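Side-chain contacts in polyketide synthase PksL (Bacillus subtilis, PDB 5E1V), which probably dehydrates beta-hydroxyacyl intermediates to enoyl products, as a monomeric dehydratase domain of the bacillaene trans-AT polyketide synthase: residues H20-Y24 with G25-L29; I35-I38 with Y39-R43; T235-K238 with R239-R243. All coordinates share one frame; numbering follows the deposited sequence.

Contact 1: H20-Y24 with G25-L29; sequences HHVVY and GQNVL
His21 and Val28 pair twice, once through the backbone and once through the imidazole. Val28 N donates to His21 O at 3.0 Å in a nearly straight bond. In return His21 ND1 donates to Val28 O at 2.9 Å. This second bond is more bent, 143° at the hydrogen, and the donor sits above the carbonyl plane. CG of His21 lies anti to the backbone N (chi1 -174°), which sets the ring beside the partner strand. Closer to the turn, Val23 and Gln26 form an antiparallel hydrogen-bonded pair: Val23 N to Gln26 O is 2.8 Å, and Gln26 N to Val23 O is 3.0 Å. The turn from Val23 to Gln26 is of type I', with positive phi at Tyr24 and Gly25.

Two apolar contacts lie on different faces. On the face of Val23, its CB and CG2 meet Val28 CG2, the CB contact being 4.0 Å. On the face of Val22, CG1 presses on Gly25 CA at 3.4 Å, tighter than usual for two carbons.

His21 and Gly25 match the HxxxGxxxxP motif of polyketide synthase dehydratases, whose histidine is generally the catalytic base; the bond to Val28 O probably helps hold this ring in place. The beta hairpin lies in the middle of a small antiparallel sheet. Strand 150-152 flanks 21-23, strand 63-65 flanks 26-29, and helix 16-19 packs on Asn27 and Leu29.

Contact 2: I35-I38 with Y39-R43; sequences IDII and YQIFR
Asp36 and Gln40, one helical turn apart, are joined through their side chains. Gln40 NE2 donates to Asp36 OD2 at 3.2 Å, with 159° at the hydrogen, and meets the oxygen on its syn side. The carboxylate and amide planes are steeply turned, 78° apart. Gln40 reaches back because its chain is bent by the turn about CB-CG (chi2 -98°). Arg43 NH2 donates to Gln40 OE1 at 3.0 Å, from above the plane of that carbonyl. On other sides of the helix, Ile35 CG2 lies alongside Tyr39 CD1 at 3.8 Å, and Ile38 CG2 alongside Phe42 CE2 at 3.8 Å. Each ring also turns an edge to the carbonyl oxygen four residues back, Tyr39 to Ile35 O and Phe42 to Ile38 O.

Further out, Asp36 OD1 accepts from Met187 N and Phe188 N, and Gln40 NE2 also donates to Gly185 O. With an alanine here in place of Gln40, Asp36 OD2 would probably lose its amide donor, and Arg43 NH2 and Gly185 O one partner each.

Ile38 and Phe42 pack on Met111 of strand 104-112, and Ile37 and Ile41 on Ile75 of strand 70-81. This is the buried helix cradled by an antiparallel sheet that typifies the hotdog fold.

Contact 3: T235-K238 with R239-R243; sequences TRIK and RSSVR
Ile237 CG2 presses against Val242 CG1 at 3.4 Å, tighter than ordinary van der Waals contact. The two side chains cross at about a right angle. With CG1 of Ile237 beside the backbone N (chi1 -57°), CG2 lies anti to that nitrogen, facing Val242.

The polar part centres on Lys238 O. Ser241 OG donates to it at 2.7 Å, in the carbonyl plane and on a lone pair. Ser241 N donates to the same oxygen at 2.9 Å, but from above that plane. One serine thus grips the carbonyl from two directions. The hydroxyl reaches it because OG stands between the backbone N and the carbonyl carbon (chi1 79°). Val242 N adds a weak, strongly bent bond to Lys238 O at 3.5 Å.

These bonds close a short 3-10 turn, residues 239-241, which interrupts strand 232-245. The strand is part of the antiparallel sheet of a hotdog-type domain and forms a beta hairpin with strand 248-256. Helix 190-203 packs on the apolar side, where Leu203 touches both Ile237 and Val242.

A water accepts from Lys238 N at 2.9 Å and gives a weak bond to Ser241 OG. The Lys238 side chain runs beside Arg236, its CE over one face of the guanidinium, 3.3 Å above the plane and offset toward the rim. Lys238 NZ and Arg236 NH2 both form salt bridges with Glu254, and Arg236 NH2 forms another with Glu121. Arg239 NE donates to Glu166 O.

Overall arrangement
Contact 2 is the buried one, while contacts 1 and 3 are only partly buried. Contacts 1 and 2 follow each other in the chain and touch, Leu29 CD2 lying 3.9 Å from Ile37 CD1. Contact 3 stands apart, late in the chain and in the other hotdog-type region, with nearest atoms about 16 Å from contact 1 and about 11 Å from contact 2. Contacts 2 and 3 lie on opposite sides of the chain's centre. Chemistry follows place. The hairpin of contact 1 relies mainly on backbone pairing. The helix of contact 2 sets apolar side chains against strands and one polar side toward 185-188. Contact 3 is a 3-10 break in strand 232-245, with charged side chains around it.

Contact 1: H20-Y24 with G25-L29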
ATOM      1  N   HIS A  20      -5.803  13.529  -2.232  1.00 16.99           N
ATOM      2  CA  HIS A  20      -4.638  13.640  -3.136  1.00 19.41           C
ATOM      3  C   HIS A  20      -4.407  12.370  -3.986  1.00 17.85           C
ATOM      4  O   HIS A  20      -3.327  12.170  -4.566  1.00 17.68           O
ATOM      5  CB  HIS A  20      -3.377  13.989  -2.338  1.00 18.00           C
ATOM      6  CG  HIS A  20      -3.389  15.390  -1.805  1.00 18.85           C
ATOM      7  ND1 HIS A  20      -3.381  16.491  -2.646  1.00 21.57           N
ATOM      8  CD2 HIS A  20      -3.598  15.886  -0.556  1.00 19.49           C
ATOM      9  CE1 HIS A  20      -3.459  17.606  -1.930  1.00 18.36           C
ATOM     10  NE2 HIS A  20      -3.574  17.273  -0.661  1.00 18.65           N
ATOM     11  N   HIS A  21      -5.450  11.568  -4.112  1.00 17.42           N
ATOM     12  CA  HIS A  21      -5.328  10.363  -4.892  1.00 16.43           C
ATOM     13  C   HIS A  21      -6.560  10.178  -5.702  1.00 16.94           C
ATOM     14  O   HIS A  21      -7.604   9.818  -5.179  1.00 17.26           O
ATOM     15  CB  HIS A  21      -5.102   9.146  -3.964  1.00 14.59           C
ATOM     16  CG  HIS A  21      -4.825   7.876  -4.701  1.00 14.77           C
ATOM     17  ND1 HIS A  21      -5.763   6.893  -4.840  1.00 15.08           N
ATOM     18  CD2 HIS A  21      -3.710   7.424  -5.335  1.00 16.80           C
ATOM     19  CE1 HIS A  21      -5.232   5.858  -5.484  1.00 16.68           C
ATOM     20  NE2 HIS A  21      -3.991   6.166  -5.812  1.00 18.71           N
ATOM     21  N   VAL A  22      -6.433  10.449  -7.014  1.00 20.93           N
ATOM     22  CA  VAL A  22      -7.597  10.539  -7.921  1.00 20.99           C
ATOM     23  C   VAL A  22      -7.415   9.528  -9.012  1.00 20.65           C
ATOM     24  O   VAL A  22      -6.400   9.530  -9.693  1.00 23.24           O
ATOM     25  CB  VAL A  22      -7.731  11.947  -8.560  1.00 22.53           C
ATOM     26  CG1 VAL A  22      -8.958  12.022  -9.474  1.00 24.17           C
ATOM     27  CG2 VAL A  22      -7.854  13.033  -7.501  1.00 23.15           C
ATOM     28  N   VAL A  23      -8.435   8.724  -9.229  1.00 20.01           N
ATOM     29  CA  VAL A  23      -8.420   7.627 -10.203  1.00 20.86           C
ATOM     30  C   VAL A  23      -9.638   7.702 -11.157  1.00 18.81           C
ATOM     31  O   VAL A  23     -10.798   7.552 -10.742  1.00 21.32           O
ATOM     32  CB  VAL A  23      -8.493   6.258  -9.480  1.00 21.91           C
ATOM     33  CG1 VAL A  23      -8.603   5.075 -10.446  1.00 24.41           C
ATOM     34  CG2 VAL A  23      -7.323   6.075  -8.494  1.00 21.72           C
ATOM     35  N   TYR A  24      -9.376   7.909 -12.437  1.00 23.77           N
ATOM     36  CA  TYR A  24     -10.450   8.181 -13.431  1.00 25.60           C
ATOM     37  C   TYR A  24     -11.412   9.248 -12.878  1.00 25.68           C
ATOM     38  O   TYR A  24     -12.607   9.045 -12.797  1.00 28.70           O
ATOM     39  CB  TYR A  24     -11.183   6.890 -13.801  1.00 25.06           C
ATOM     40  CG  TYR A  24     -10.346   5.919 -14.545  1.00 28.09           C
ATOM     41  CD1 TYR A  24      -9.708   6.281 -15.716  1.00 27.26           C
ATOM     42  CD2 TYR A  24     -10.177   4.629 -14.096  1.00 26.78           C
ATOM     43  CE1 TYR A  24      -8.917   5.393 -16.410  1.00 25.86           C
ATOM     44  CE2 TYR A  24      -9.400   3.731 -14.803  1.00 28.62           C
ATOM     45  CZ  TYR A  24      -8.771   4.122 -15.971  1.00 29.63           C
ATOM     46  OH  TYR A  24      -7.954   3.236 -16.666  1.00 29.22           O
ATOM     47  N   GLY A  25     -10.816  10.366 -12.479  1.00 28.90           N
ATOM     48  CA  GLY A  25     -11.451  11.449 -11.767  1.00 28.36           C
ATOM     49  C   GLY A  25     -12.211  11.242 -10.457  1.00 26.36           C
ATOM     50  O   GLY A  25     -12.894  12.152 -10.008  1.00 26.67           O
ATOM     51  N   GLN A  26     -12.096  10.105  -9.791  1.00 22.88           N
ATOM     52  CA  GLN A  26     -12.750   9.948  -8.471  1.00 24.26           C
ATOM     53  C   GLN A  26     -11.705   9.872  -7.356  1.00 20.45           C
ATOM     54  O   GLN A  26     -10.658   9.270  -7.549  1.00 18.75           O
ATOM     55  CB  GLN A  26     -13.561   8.645  -8.449  1.00 30.33           C
ATOM     56  CG  GLN A  26     -14.363   8.463  -9.725  1.00 33.01           C
ATOM     57  CD  GLN A  26     -15.462   7.412  -9.612  1.00 42.12           C
ATOM     58  OE1 GLN A  26     -15.710   6.657 -10.568  1.00 48.69           O
ATOM     59  NE2 GLN A  26     -16.140   7.362  -8.465  1.00 44.06           N
ATOM     60  N   ASN A  27     -11.976  10.487  -6.205  1.00 17.15           N
ATOM     61  CA  ASN A  27     -11.028  10.412  -5.071  1.00 17.72           C
ATOM     62  C   ASN A  27     -11.112   8.994  -4.484  1.00 16.03           C
ATOM     63  O   ASN A  27     -12.217   8.545  -4.160  1.00 22.48           O
ATOM     64  CB  ASN A  27     -11.392  11.496  -4.022  1.00 15.69           C
ATOM     65  CG  ASN A  27     -11.099  12.868  -4.526  1.00 17.28           C
ATOM     66  OD1 ASN A  27      -9.969  13.373  -4.427  1.00 18.21           O
ATOM     67  ND2 ASN A  27     -12.039  13.422  -5.199  1.00 14.58           N
ATOM     68  N   VAL A  28      -9.986   8.294  -4.307  1.00 15.27           N
ATOM     69  CA  VAL A  28      -9.981   6.938  -3.877  1.00 17.04           C
ATOM     70  C   VAL A  28      -8.967   6.734  -2.781  1.00 16.23           C
ATOM     71  O   VAL A  28      -7.824   7.178  -2.871  1.00 14.94           O
ATOM     72  CB  VAL A  28      -9.528   6.015  -5.077  1.00 19.74           C
ATOM     73  CG1 VAL A  28      -9.223   4.591  -4.631  1.00 22.47           C
ATOM     74  CG2 VAL A  28     -10.582   5.953  -6.093  1.00 18.11           C
ATOM     75  N   LEU A  29      -9.365   6.089  -1.716  1.00 17.64           N
ATOM     76  CA  LEU A  29      -8.370   5.655  -0.766  1.00 18.23           C
ATOM     77  C   LEU A  29      -7.442   4.582  -1.426  1.00 17.83           C
ATOM     78  O   LEU A  29      -7.941   3.525  -1.851  1.00 18.67           O
ATOM     79  CB  LEU A  29      -9.059   5.085   0.468  1.00 18.54           C
ATOM     80  CG  LEU A  29      -8.028   4.683   1.519  1.00 20.65           C
ATOM     81  CD1 LEU A  29      -7.255   5.843   2.140  1.00 21.13           C
ATOM     82  CD2 LEU A  29      -8.574   3.754   2.566  1.00 21.19           C
TER

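Contact 2: I35-I38 with Y39-R43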
ATOM      1  N   ILE A  35      -2.837  -1.526   4.785  1.00  9.21           N
ATOM      2  CA  ILE A  35      -1.758  -2.080   5.657  1.00  9.77           C
ATOM      3  C   ILE A  35      -1.582  -1.226   6.942  1.00 11.46           C
ATOM      4  O   ILE A  35      -1.658  -1.725   8.080  1.00 10.90           O
ATOM      5  CB  ILE A  35      -0.435  -2.203   4.900  1.00 10.40           C
ATOM      6  CG1 ILE A  35      -0.647  -3.210   3.731  1.00 12.56           C
ATOM      7  CG2 ILE A  35       0.633  -2.666   5.832  1.00 10.71           C
ATOM      8  CD1 ILE A  35       0.414  -3.161   2.695  1.00 13.74           C
ATOM      9  N   ASP A  36      -1.439   0.098   6.700  1.00 11.90           N
ATOM     10  CA  ASP A  36      -1.364   1.046   7.824  1.00 12.61           C
ATOM     11  C   ASP A  36      -2.605   1.011   8.691  1.00 12.47           C
ATOM     12  O   ASP A  36      -2.470   0.857   9.930  1.00 13.32           O
ATOM     13  CB  ASP A  36      -0.978   2.440   7.401  1.00 13.76           C
ATOM     14  CG  ASP A  36      -0.617   3.282   8.608  1.00 14.18           C
ATOM     15  OD1 ASP A  36       0.498   3.078   9.129  1.00 13.89           O
ATOM     16  OD2 ASP A  36      -1.510   4.032   9.035  1.00 13.27           O
ATOM     17  N   ILE A  37      -3.794   1.087   8.074  1.00 12.37           N
ATOM     18  CA  ILE A  37      -5.052   1.016   8.767  1.00 10.80           C
ATOM     19  C   ILE A  37      -5.079  -0.190   9.757  1.00  9.77           C
ATOM     20  O   ILE A  37      -5.297  -0.017  10.981  1.00  9.71           O
ATOM     21  CB  ILE A  37      -6.243   1.063   7.804  1.00 11.21           C
ATOM     22  CG1 ILE A  37      -6.406   2.469   7.214  1.00 11.93           C
ATOM     23  CG2 ILE A  37      -7.501   0.559   8.483  1.00 11.46           C
ATOM     24  CD1 ILE A  37      -7.125   2.507   5.917  1.00 10.62           C
ATOM     25  N   ILE A  38      -4.805  -1.375   9.227  1.00 10.07           N
ATOM     26  CA  ILE A  38      -4.942  -2.568  10.008  1.00 10.89           C
ATOM     27  C   ILE A  38      -3.901  -2.669  11.148  1.00 10.68           C
ATOM     28  O   ILE A  38      -4.284  -2.917  12.281  1.00 10.54           O
ATOM     29  CB  ILE A  38      -4.913  -3.824   9.131  1.00 12.08           C
ATOM     30  CG1 ILE A  38      -6.110  -3.813   8.205  1.00 11.87           C
ATOM     31  CG2 ILE A  38      -5.066  -5.079  10.034  1.00 12.25           C
ATOM     32  CD1 ILE A  38      -5.944  -4.817   7.084  1.00 11.80           C
ATOM     33  N   TYR A  39      -2.633  -2.314  10.875  1.00 11.47           N
ATOM     34  CA  TYR A  39      -1.576  -2.440  11.872  1.00 11.58           C
ATOM     35  C   TYR A  39      -1.799  -1.387  12.969  1.00 12.12           C
ATOM     36  O   TYR A  39      -1.476  -1.678  14.154  1.00 11.47           O
ATOM     37  CB  TYR A  39      -0.187  -2.301  11.242  1.00 11.05           C
ATOM     38  CG  TYR A  39       0.383  -3.604  10.695  1.00 13.10           C
ATOM     39  CD1 TYR A  39       0.160  -4.022   9.401  1.00 12.98           C
ATOM     40  CD2 TYR A  39       1.091  -4.473  11.529  1.00 13.99           C
ATOM     41  CE1 TYR A  39       0.596  -5.261   8.957  1.00 13.76           C
ATOM     42  CE2 TYR A  39       1.569  -5.656  11.045  1.00 14.41           C
ATOM     43  CZ  TYR A  39       1.306  -6.038   9.741  1.00 13.67           C
ATOM     44  OH  TYR A  39       1.819  -7.235   9.263  1.00 16.33           O
ATOM     45  N   GLN A  40      -2.363  -0.213  12.603  1.00 11.42           N
ATOM     46  CA  GLN A  40      -2.737   0.796  13.669  1.00 12.33           C
ATOM     47  C   GLN A  40      -3.693   0.239  14.694  1.00 12.47           C
ATOM     48  O   GLN A  40      -3.554   0.544  15.872  1.00 13.08           O
ATOM     49  CB  GLN A  40      -3.310   2.091  13.103  1.00 13.26           C
ATOM     50  CG  GLN A  40      -2.301   2.807  12.258  1.00 14.62           C
ATOM     51  CD  GLN A  40      -1.534   3.922  12.913  1.00 17.68           C
ATOM     52  OE1 GLN A  40      -1.633   4.165  14.127  1.00 19.69           O
ATOM     53  NE2 GLN A  40      -0.881   4.725  12.058  1.00 18.08           N
ATOM     54  N   ILE A  41      -4.720  -0.473  14.225  1.00 12.46           N
ATOM     55  CA  ILE A  41      -5.723  -1.059  15.028  1.00 13.96           C
ATOM     56  C   ILE A  41      -5.102  -2.070  16.044  1.00 14.95           C
ATOM     57  O   ILE A  41      -5.380  -2.047  17.249  1.00 14.82           O
ATOM     58  CB  ILE A  41      -6.785  -1.733  14.153  1.00 15.16           C
ATOM     59  CG1 ILE A  41      -7.613  -0.633  13.452  1.00 16.67           C
ATOM     60  CG2 ILE A  41      -7.744  -2.553  14.998  1.00 16.32           C
ATOM     61  CD1 ILE A  41      -8.343  -1.178  12.292  1.00 18.71           C
ATOM     62  N   PHE A  42      -4.289  -2.966  15.544  1.00 14.37           N
ATOM     63  CA  PHE A  42      -3.675  -3.967  16.465  1.00 13.75           C
ATOM     64  C   PHE A  42      -2.698  -3.345  17.417  1.00 15.30           C
ATOM     65  O   PHE A  42      -2.578  -3.786  18.598  1.00 16.19           O
ATOM     66  CB  PHE A  42      -3.008  -4.991  15.597  1.00 14.61           C
ATOM     67  CG  PHE A  42      -4.006  -6.032  15.093  1.00 14.91           C
ATOM     68  CD1 PHE A  42      -4.304  -7.145  15.843  1.00 15.08           C
ATOM     69  CD2 PHE A  42      -4.715  -5.818  13.912  1.00 14.09           C
ATOM     70  CE1 PHE A  42      -5.191  -8.080  15.328  1.00 13.64           C
ATOM     71  CE2 PHE A  42      -5.675  -6.690  13.462  1.00 15.02           C
ATOM     72  CZ  PHE A  42      -5.900  -7.824  14.177  1.00 15.72           C
ATOM     73  N   ARG A  43      -1.973  -2.320  16.945  1.00 13.54           N
ATOM     74  CA  ARG A  43      -1.053  -1.582  17.827  1.00 15.84           C
ATOM     75  C   ARG A  43      -1.821  -0.971  19.017  1.00 15.50           C
ATOM     76  O   ARG A  43      -1.292  -0.944  20.177  1.00 15.83           O
ATOM     77  CB  ARG A  43      -0.294  -0.488  17.096  1.00 15.71           C
ATOM     78  CG  ARG A  43       0.673   0.219  18.045  1.00 17.48           C
ATOM     79  CD  ARG A  43       1.705   1.069  17.303  1.00 18.73           C
ATOM     80  NE  ARG A  43       1.044   2.210  16.646  1.00 17.53           N
ATOM     81  CZ  ARG A  43       1.726   3.226  16.091  1.00 18.09           C
ATOM     82  NH1 ARG A  43       3.038   3.219  16.183  1.00 15.22           N
ATOM     83  NH2 ARG A  43       1.086   4.209  15.500  1.00 16.34           N
TER

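Contact 3: T235-K238 with R239-R243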
ATOM      1  N   THR A 235      12.960   0.245  -1.618  1.00 22.58           N
ATOM      2  CA  THR A 235      12.165  -0.909  -2.083  1.00 21.55           C
ATOM      3  C   THR A 235      12.748  -1.631  -3.301  1.00 21.04           C
ATOM      4  O   THR A 235      12.898  -1.052  -4.406  1.00 22.18           O
ATOM      5  CB  THR A 235      10.734  -0.527  -2.445  1.00 18.96           C
ATOM      6  OG1 THR A 235      10.159   0.160  -1.340  1.00 19.85           O
ATOM      7  CG2 THR A 235       9.930  -1.775  -2.838  1.00 21.01           C
ATOM      8  N   ARG A 236      12.927  -2.937  -3.155  1.00 22.56           N
ATOM      9  CA  ARG A 236      13.443  -3.705  -4.269  1.00 24.60           C
ATOM     10  C   ARG A 236      12.349  -4.553  -4.819  1.00 26.31           C
ATOM     11  O   ARG A 236      11.566  -5.149  -4.068  1.00 26.06           O
ATOM     12  CB  ARG A 236      14.587  -4.612  -3.829  1.00 28.88           C
ATOM     13  CG  ARG A 236      15.103  -5.457  -5.006  1.00 32.14           C
ATOM     14  CD  ARG A 236      16.200  -6.382  -4.589  1.00 35.80           C
ATOM     15  NE  ARG A 236      15.756  -7.412  -3.666  1.00 34.06           N
ATOM     16  CZ  ARG A 236      16.602  -8.081  -2.888  1.00 37.64           C
ATOM     17  NH1 ARG A 236      17.911  -7.854  -2.991  1.00 42.00           N
ATOM     18  NH2 ARG A 236      16.173  -9.000  -2.053  1.00 33.64           N
ATOM     19  N   ILE A 237      12.270  -4.578  -6.137  1.00 22.84           N
ATOM     20  CA  ILE A 237      11.369  -5.425  -6.814  1.00 26.36           C
ATOM     21  C   ILE A 237      12.225  -6.218  -7.801  1.00 29.55           C
ATOM     22  O   ILE A 237      12.890  -5.616  -8.662  1.00 26.48           O
ATOM     23  CB  ILE A 237      10.299  -4.616  -7.561  1.00 27.60           C
ATOM     24  CG1 ILE A 237       9.561  -3.703  -6.550  1.00 29.17           C
ATOM     25  CG2 ILE A 237       9.341  -5.569  -8.263  1.00 26.89           C
ATOM     26  CD1 ILE A 237       9.080  -2.406  -7.087  1.00 30.05           C
ATOM     27  N   LYS A 238      12.185  -7.535  -7.663  1.00 28.22           N
ATOM     28  CA  LYS A 238      12.917  -8.432  -8.552  1.00 29.35           C
ATOM     29  C   LYS A 238      12.086  -8.814  -9.746  1.00 27.61           C
ATOM     30  O   LYS A 238      10.873  -9.169  -9.648  1.00 25.80           O
ATOM     31  CB  LYS A 238      13.356  -9.693  -7.791  1.00 28.85           C
ATOM     32  CG  LYS A 238      14.294  -9.498  -6.607  1.00 31.33           C
ATOM     33  CD  LYS A 238      14.867 -10.873  -6.217  1.00 31.37           C
ATOM     34  CE  LYS A 238      15.349 -10.969  -4.782  1.00 30.70           C
ATOM     35  NZ  LYS A 238      14.229 -11.004  -3.776  1.00 32.43           N
ATOM     36  N   ARG A 239      12.713  -8.797 -10.936  1.00 28.39           N
ATOM     37  CA  ARG A 239      11.949  -9.150 -12.146  1.00 29.31           C
ATOM     38  C   ARG A 239      11.349 -10.544 -12.014  1.00 29.56           C
ATOM     39  O   ARG A 239      10.252 -10.818 -12.527  1.00 33.02           O
ATOM     40  CB  ARG A 239      12.845  -9.062 -13.430  1.00 33.12           C
ATOM     41  CG  ARG A 239      12.073  -9.090 -14.747  1.00 33.39           C
ATOM     42  CD  ARG A 239      13.027  -9.049 -15.929  1.00 36.01           C
ATOM     43  NE  ARG A 239      13.952  -7.932 -15.858  1.00 37.32           N
ATOM     44  CZ  ARG A 239      13.649  -6.654 -16.095  1.00 40.96           C
ATOM     45  NH1 ARG A 239      12.410  -6.277 -16.414  1.00 38.54           N
ATOM     46  NH2 ARG A 239      14.597  -5.725 -15.977  1.00 43.36           N
ATOM     47  N   SER A 240      12.047 -11.438 -11.314  1.00 33.87           N
ATOM     48  CA  SER A 240      11.576 -12.822 -11.172  1.00 36.97           C
ATOM     49  C   SER A 240      10.248 -12.929 -10.411  1.00 37.40           C
ATOM     50  O   SER A 240       9.556 -13.946 -10.522  1.00 35.46           O
ATOM     51  CB  SER A 240      12.630 -13.695 -10.488  1.00 34.63           C
ATOM     52  OG  SER A 240      12.964 -13.204  -9.205  1.00 30.69           O
ATOM     53  N   SER A 241       9.922 -11.882  -9.637  1.00 37.12           N
ATOM     54  CA  SER A 241       8.675 -11.800  -8.869  1.00 34.62           C
ATOM     55  C   SER A 241       7.504 -11.174  -9.655  1.00 35.73           C
ATOM     56  O   SER A 241       6.323 -11.327  -9.285  1.00 36.25           O
ATOM     57  CB  SER A 241       8.907 -10.979  -7.591  1.00 34.15           C
ATOM     58  OG  SER A 241       8.902  -9.583  -7.853  1.00 32.24           O
ATOM     59  N   VAL A 242       7.814 -10.447 -10.722  1.00 31.88           N
ATOM     60  CA  VAL A 242       6.792  -9.676 -11.395  1.00 32.08           C
ATOM     61  C   VAL A 242       6.314 -10.480 -12.567  1.00 38.88           C
ATOM     62  O   VAL A 242       7.126 -11.063 -13.294  1.00 39.26           O
ATOM     63  CB  VAL A 242       7.299  -8.291 -11.833  1.00 33.13           C
ATOM     64  CG1 VAL A 242       7.871  -7.524 -10.631  1.00 29.93           C
ATOM     65  CG2 VAL A 242       8.369  -8.392 -12.925  1.00 36.92           C
ATOM     66  N   ARG A 243       5.007 -10.545 -12.747  1.00 37.26           N
ATOM     67  CA  ARG A 243       4.484 -11.193 -13.904  1.00 38.03           C
ATOM     68  C   ARG A 243       3.144 -10.578 -14.266  1.00 37.22           C
ATOM     69  O   ARG A 243       2.541  -9.883 -13.448  1.00 38.48           O
ATOM     70  CB  ARG A 243       4.446 -12.713 -13.685  1.00 41.34           C
ATOM     71  CG  ARG A 243       3.171 -13.270 -13.086  1.00 40.60           C
ATOM     72  CD  ARG A 243       3.386 -14.688 -12.592  1.00 43.19           C
ATOM     73  NE  ARG A 243       2.641 -14.958 -11.355  1.00 44.69           N
ATOM     74  CZ  ARG A 243       2.966 -14.460 -10.164  1.00 49.40           C
ATOM     75  NH1 ARG A 243       4.027 -13.661 -10.024  1.00 56.62           N
ATOM     76  NH2 ARG A 243       2.239 -14.751  -9.090  1.00 48.62           N
TER
HETATM   77  O   HOH W   1      10.972  -8.604  -5.222  1.00 24.42           O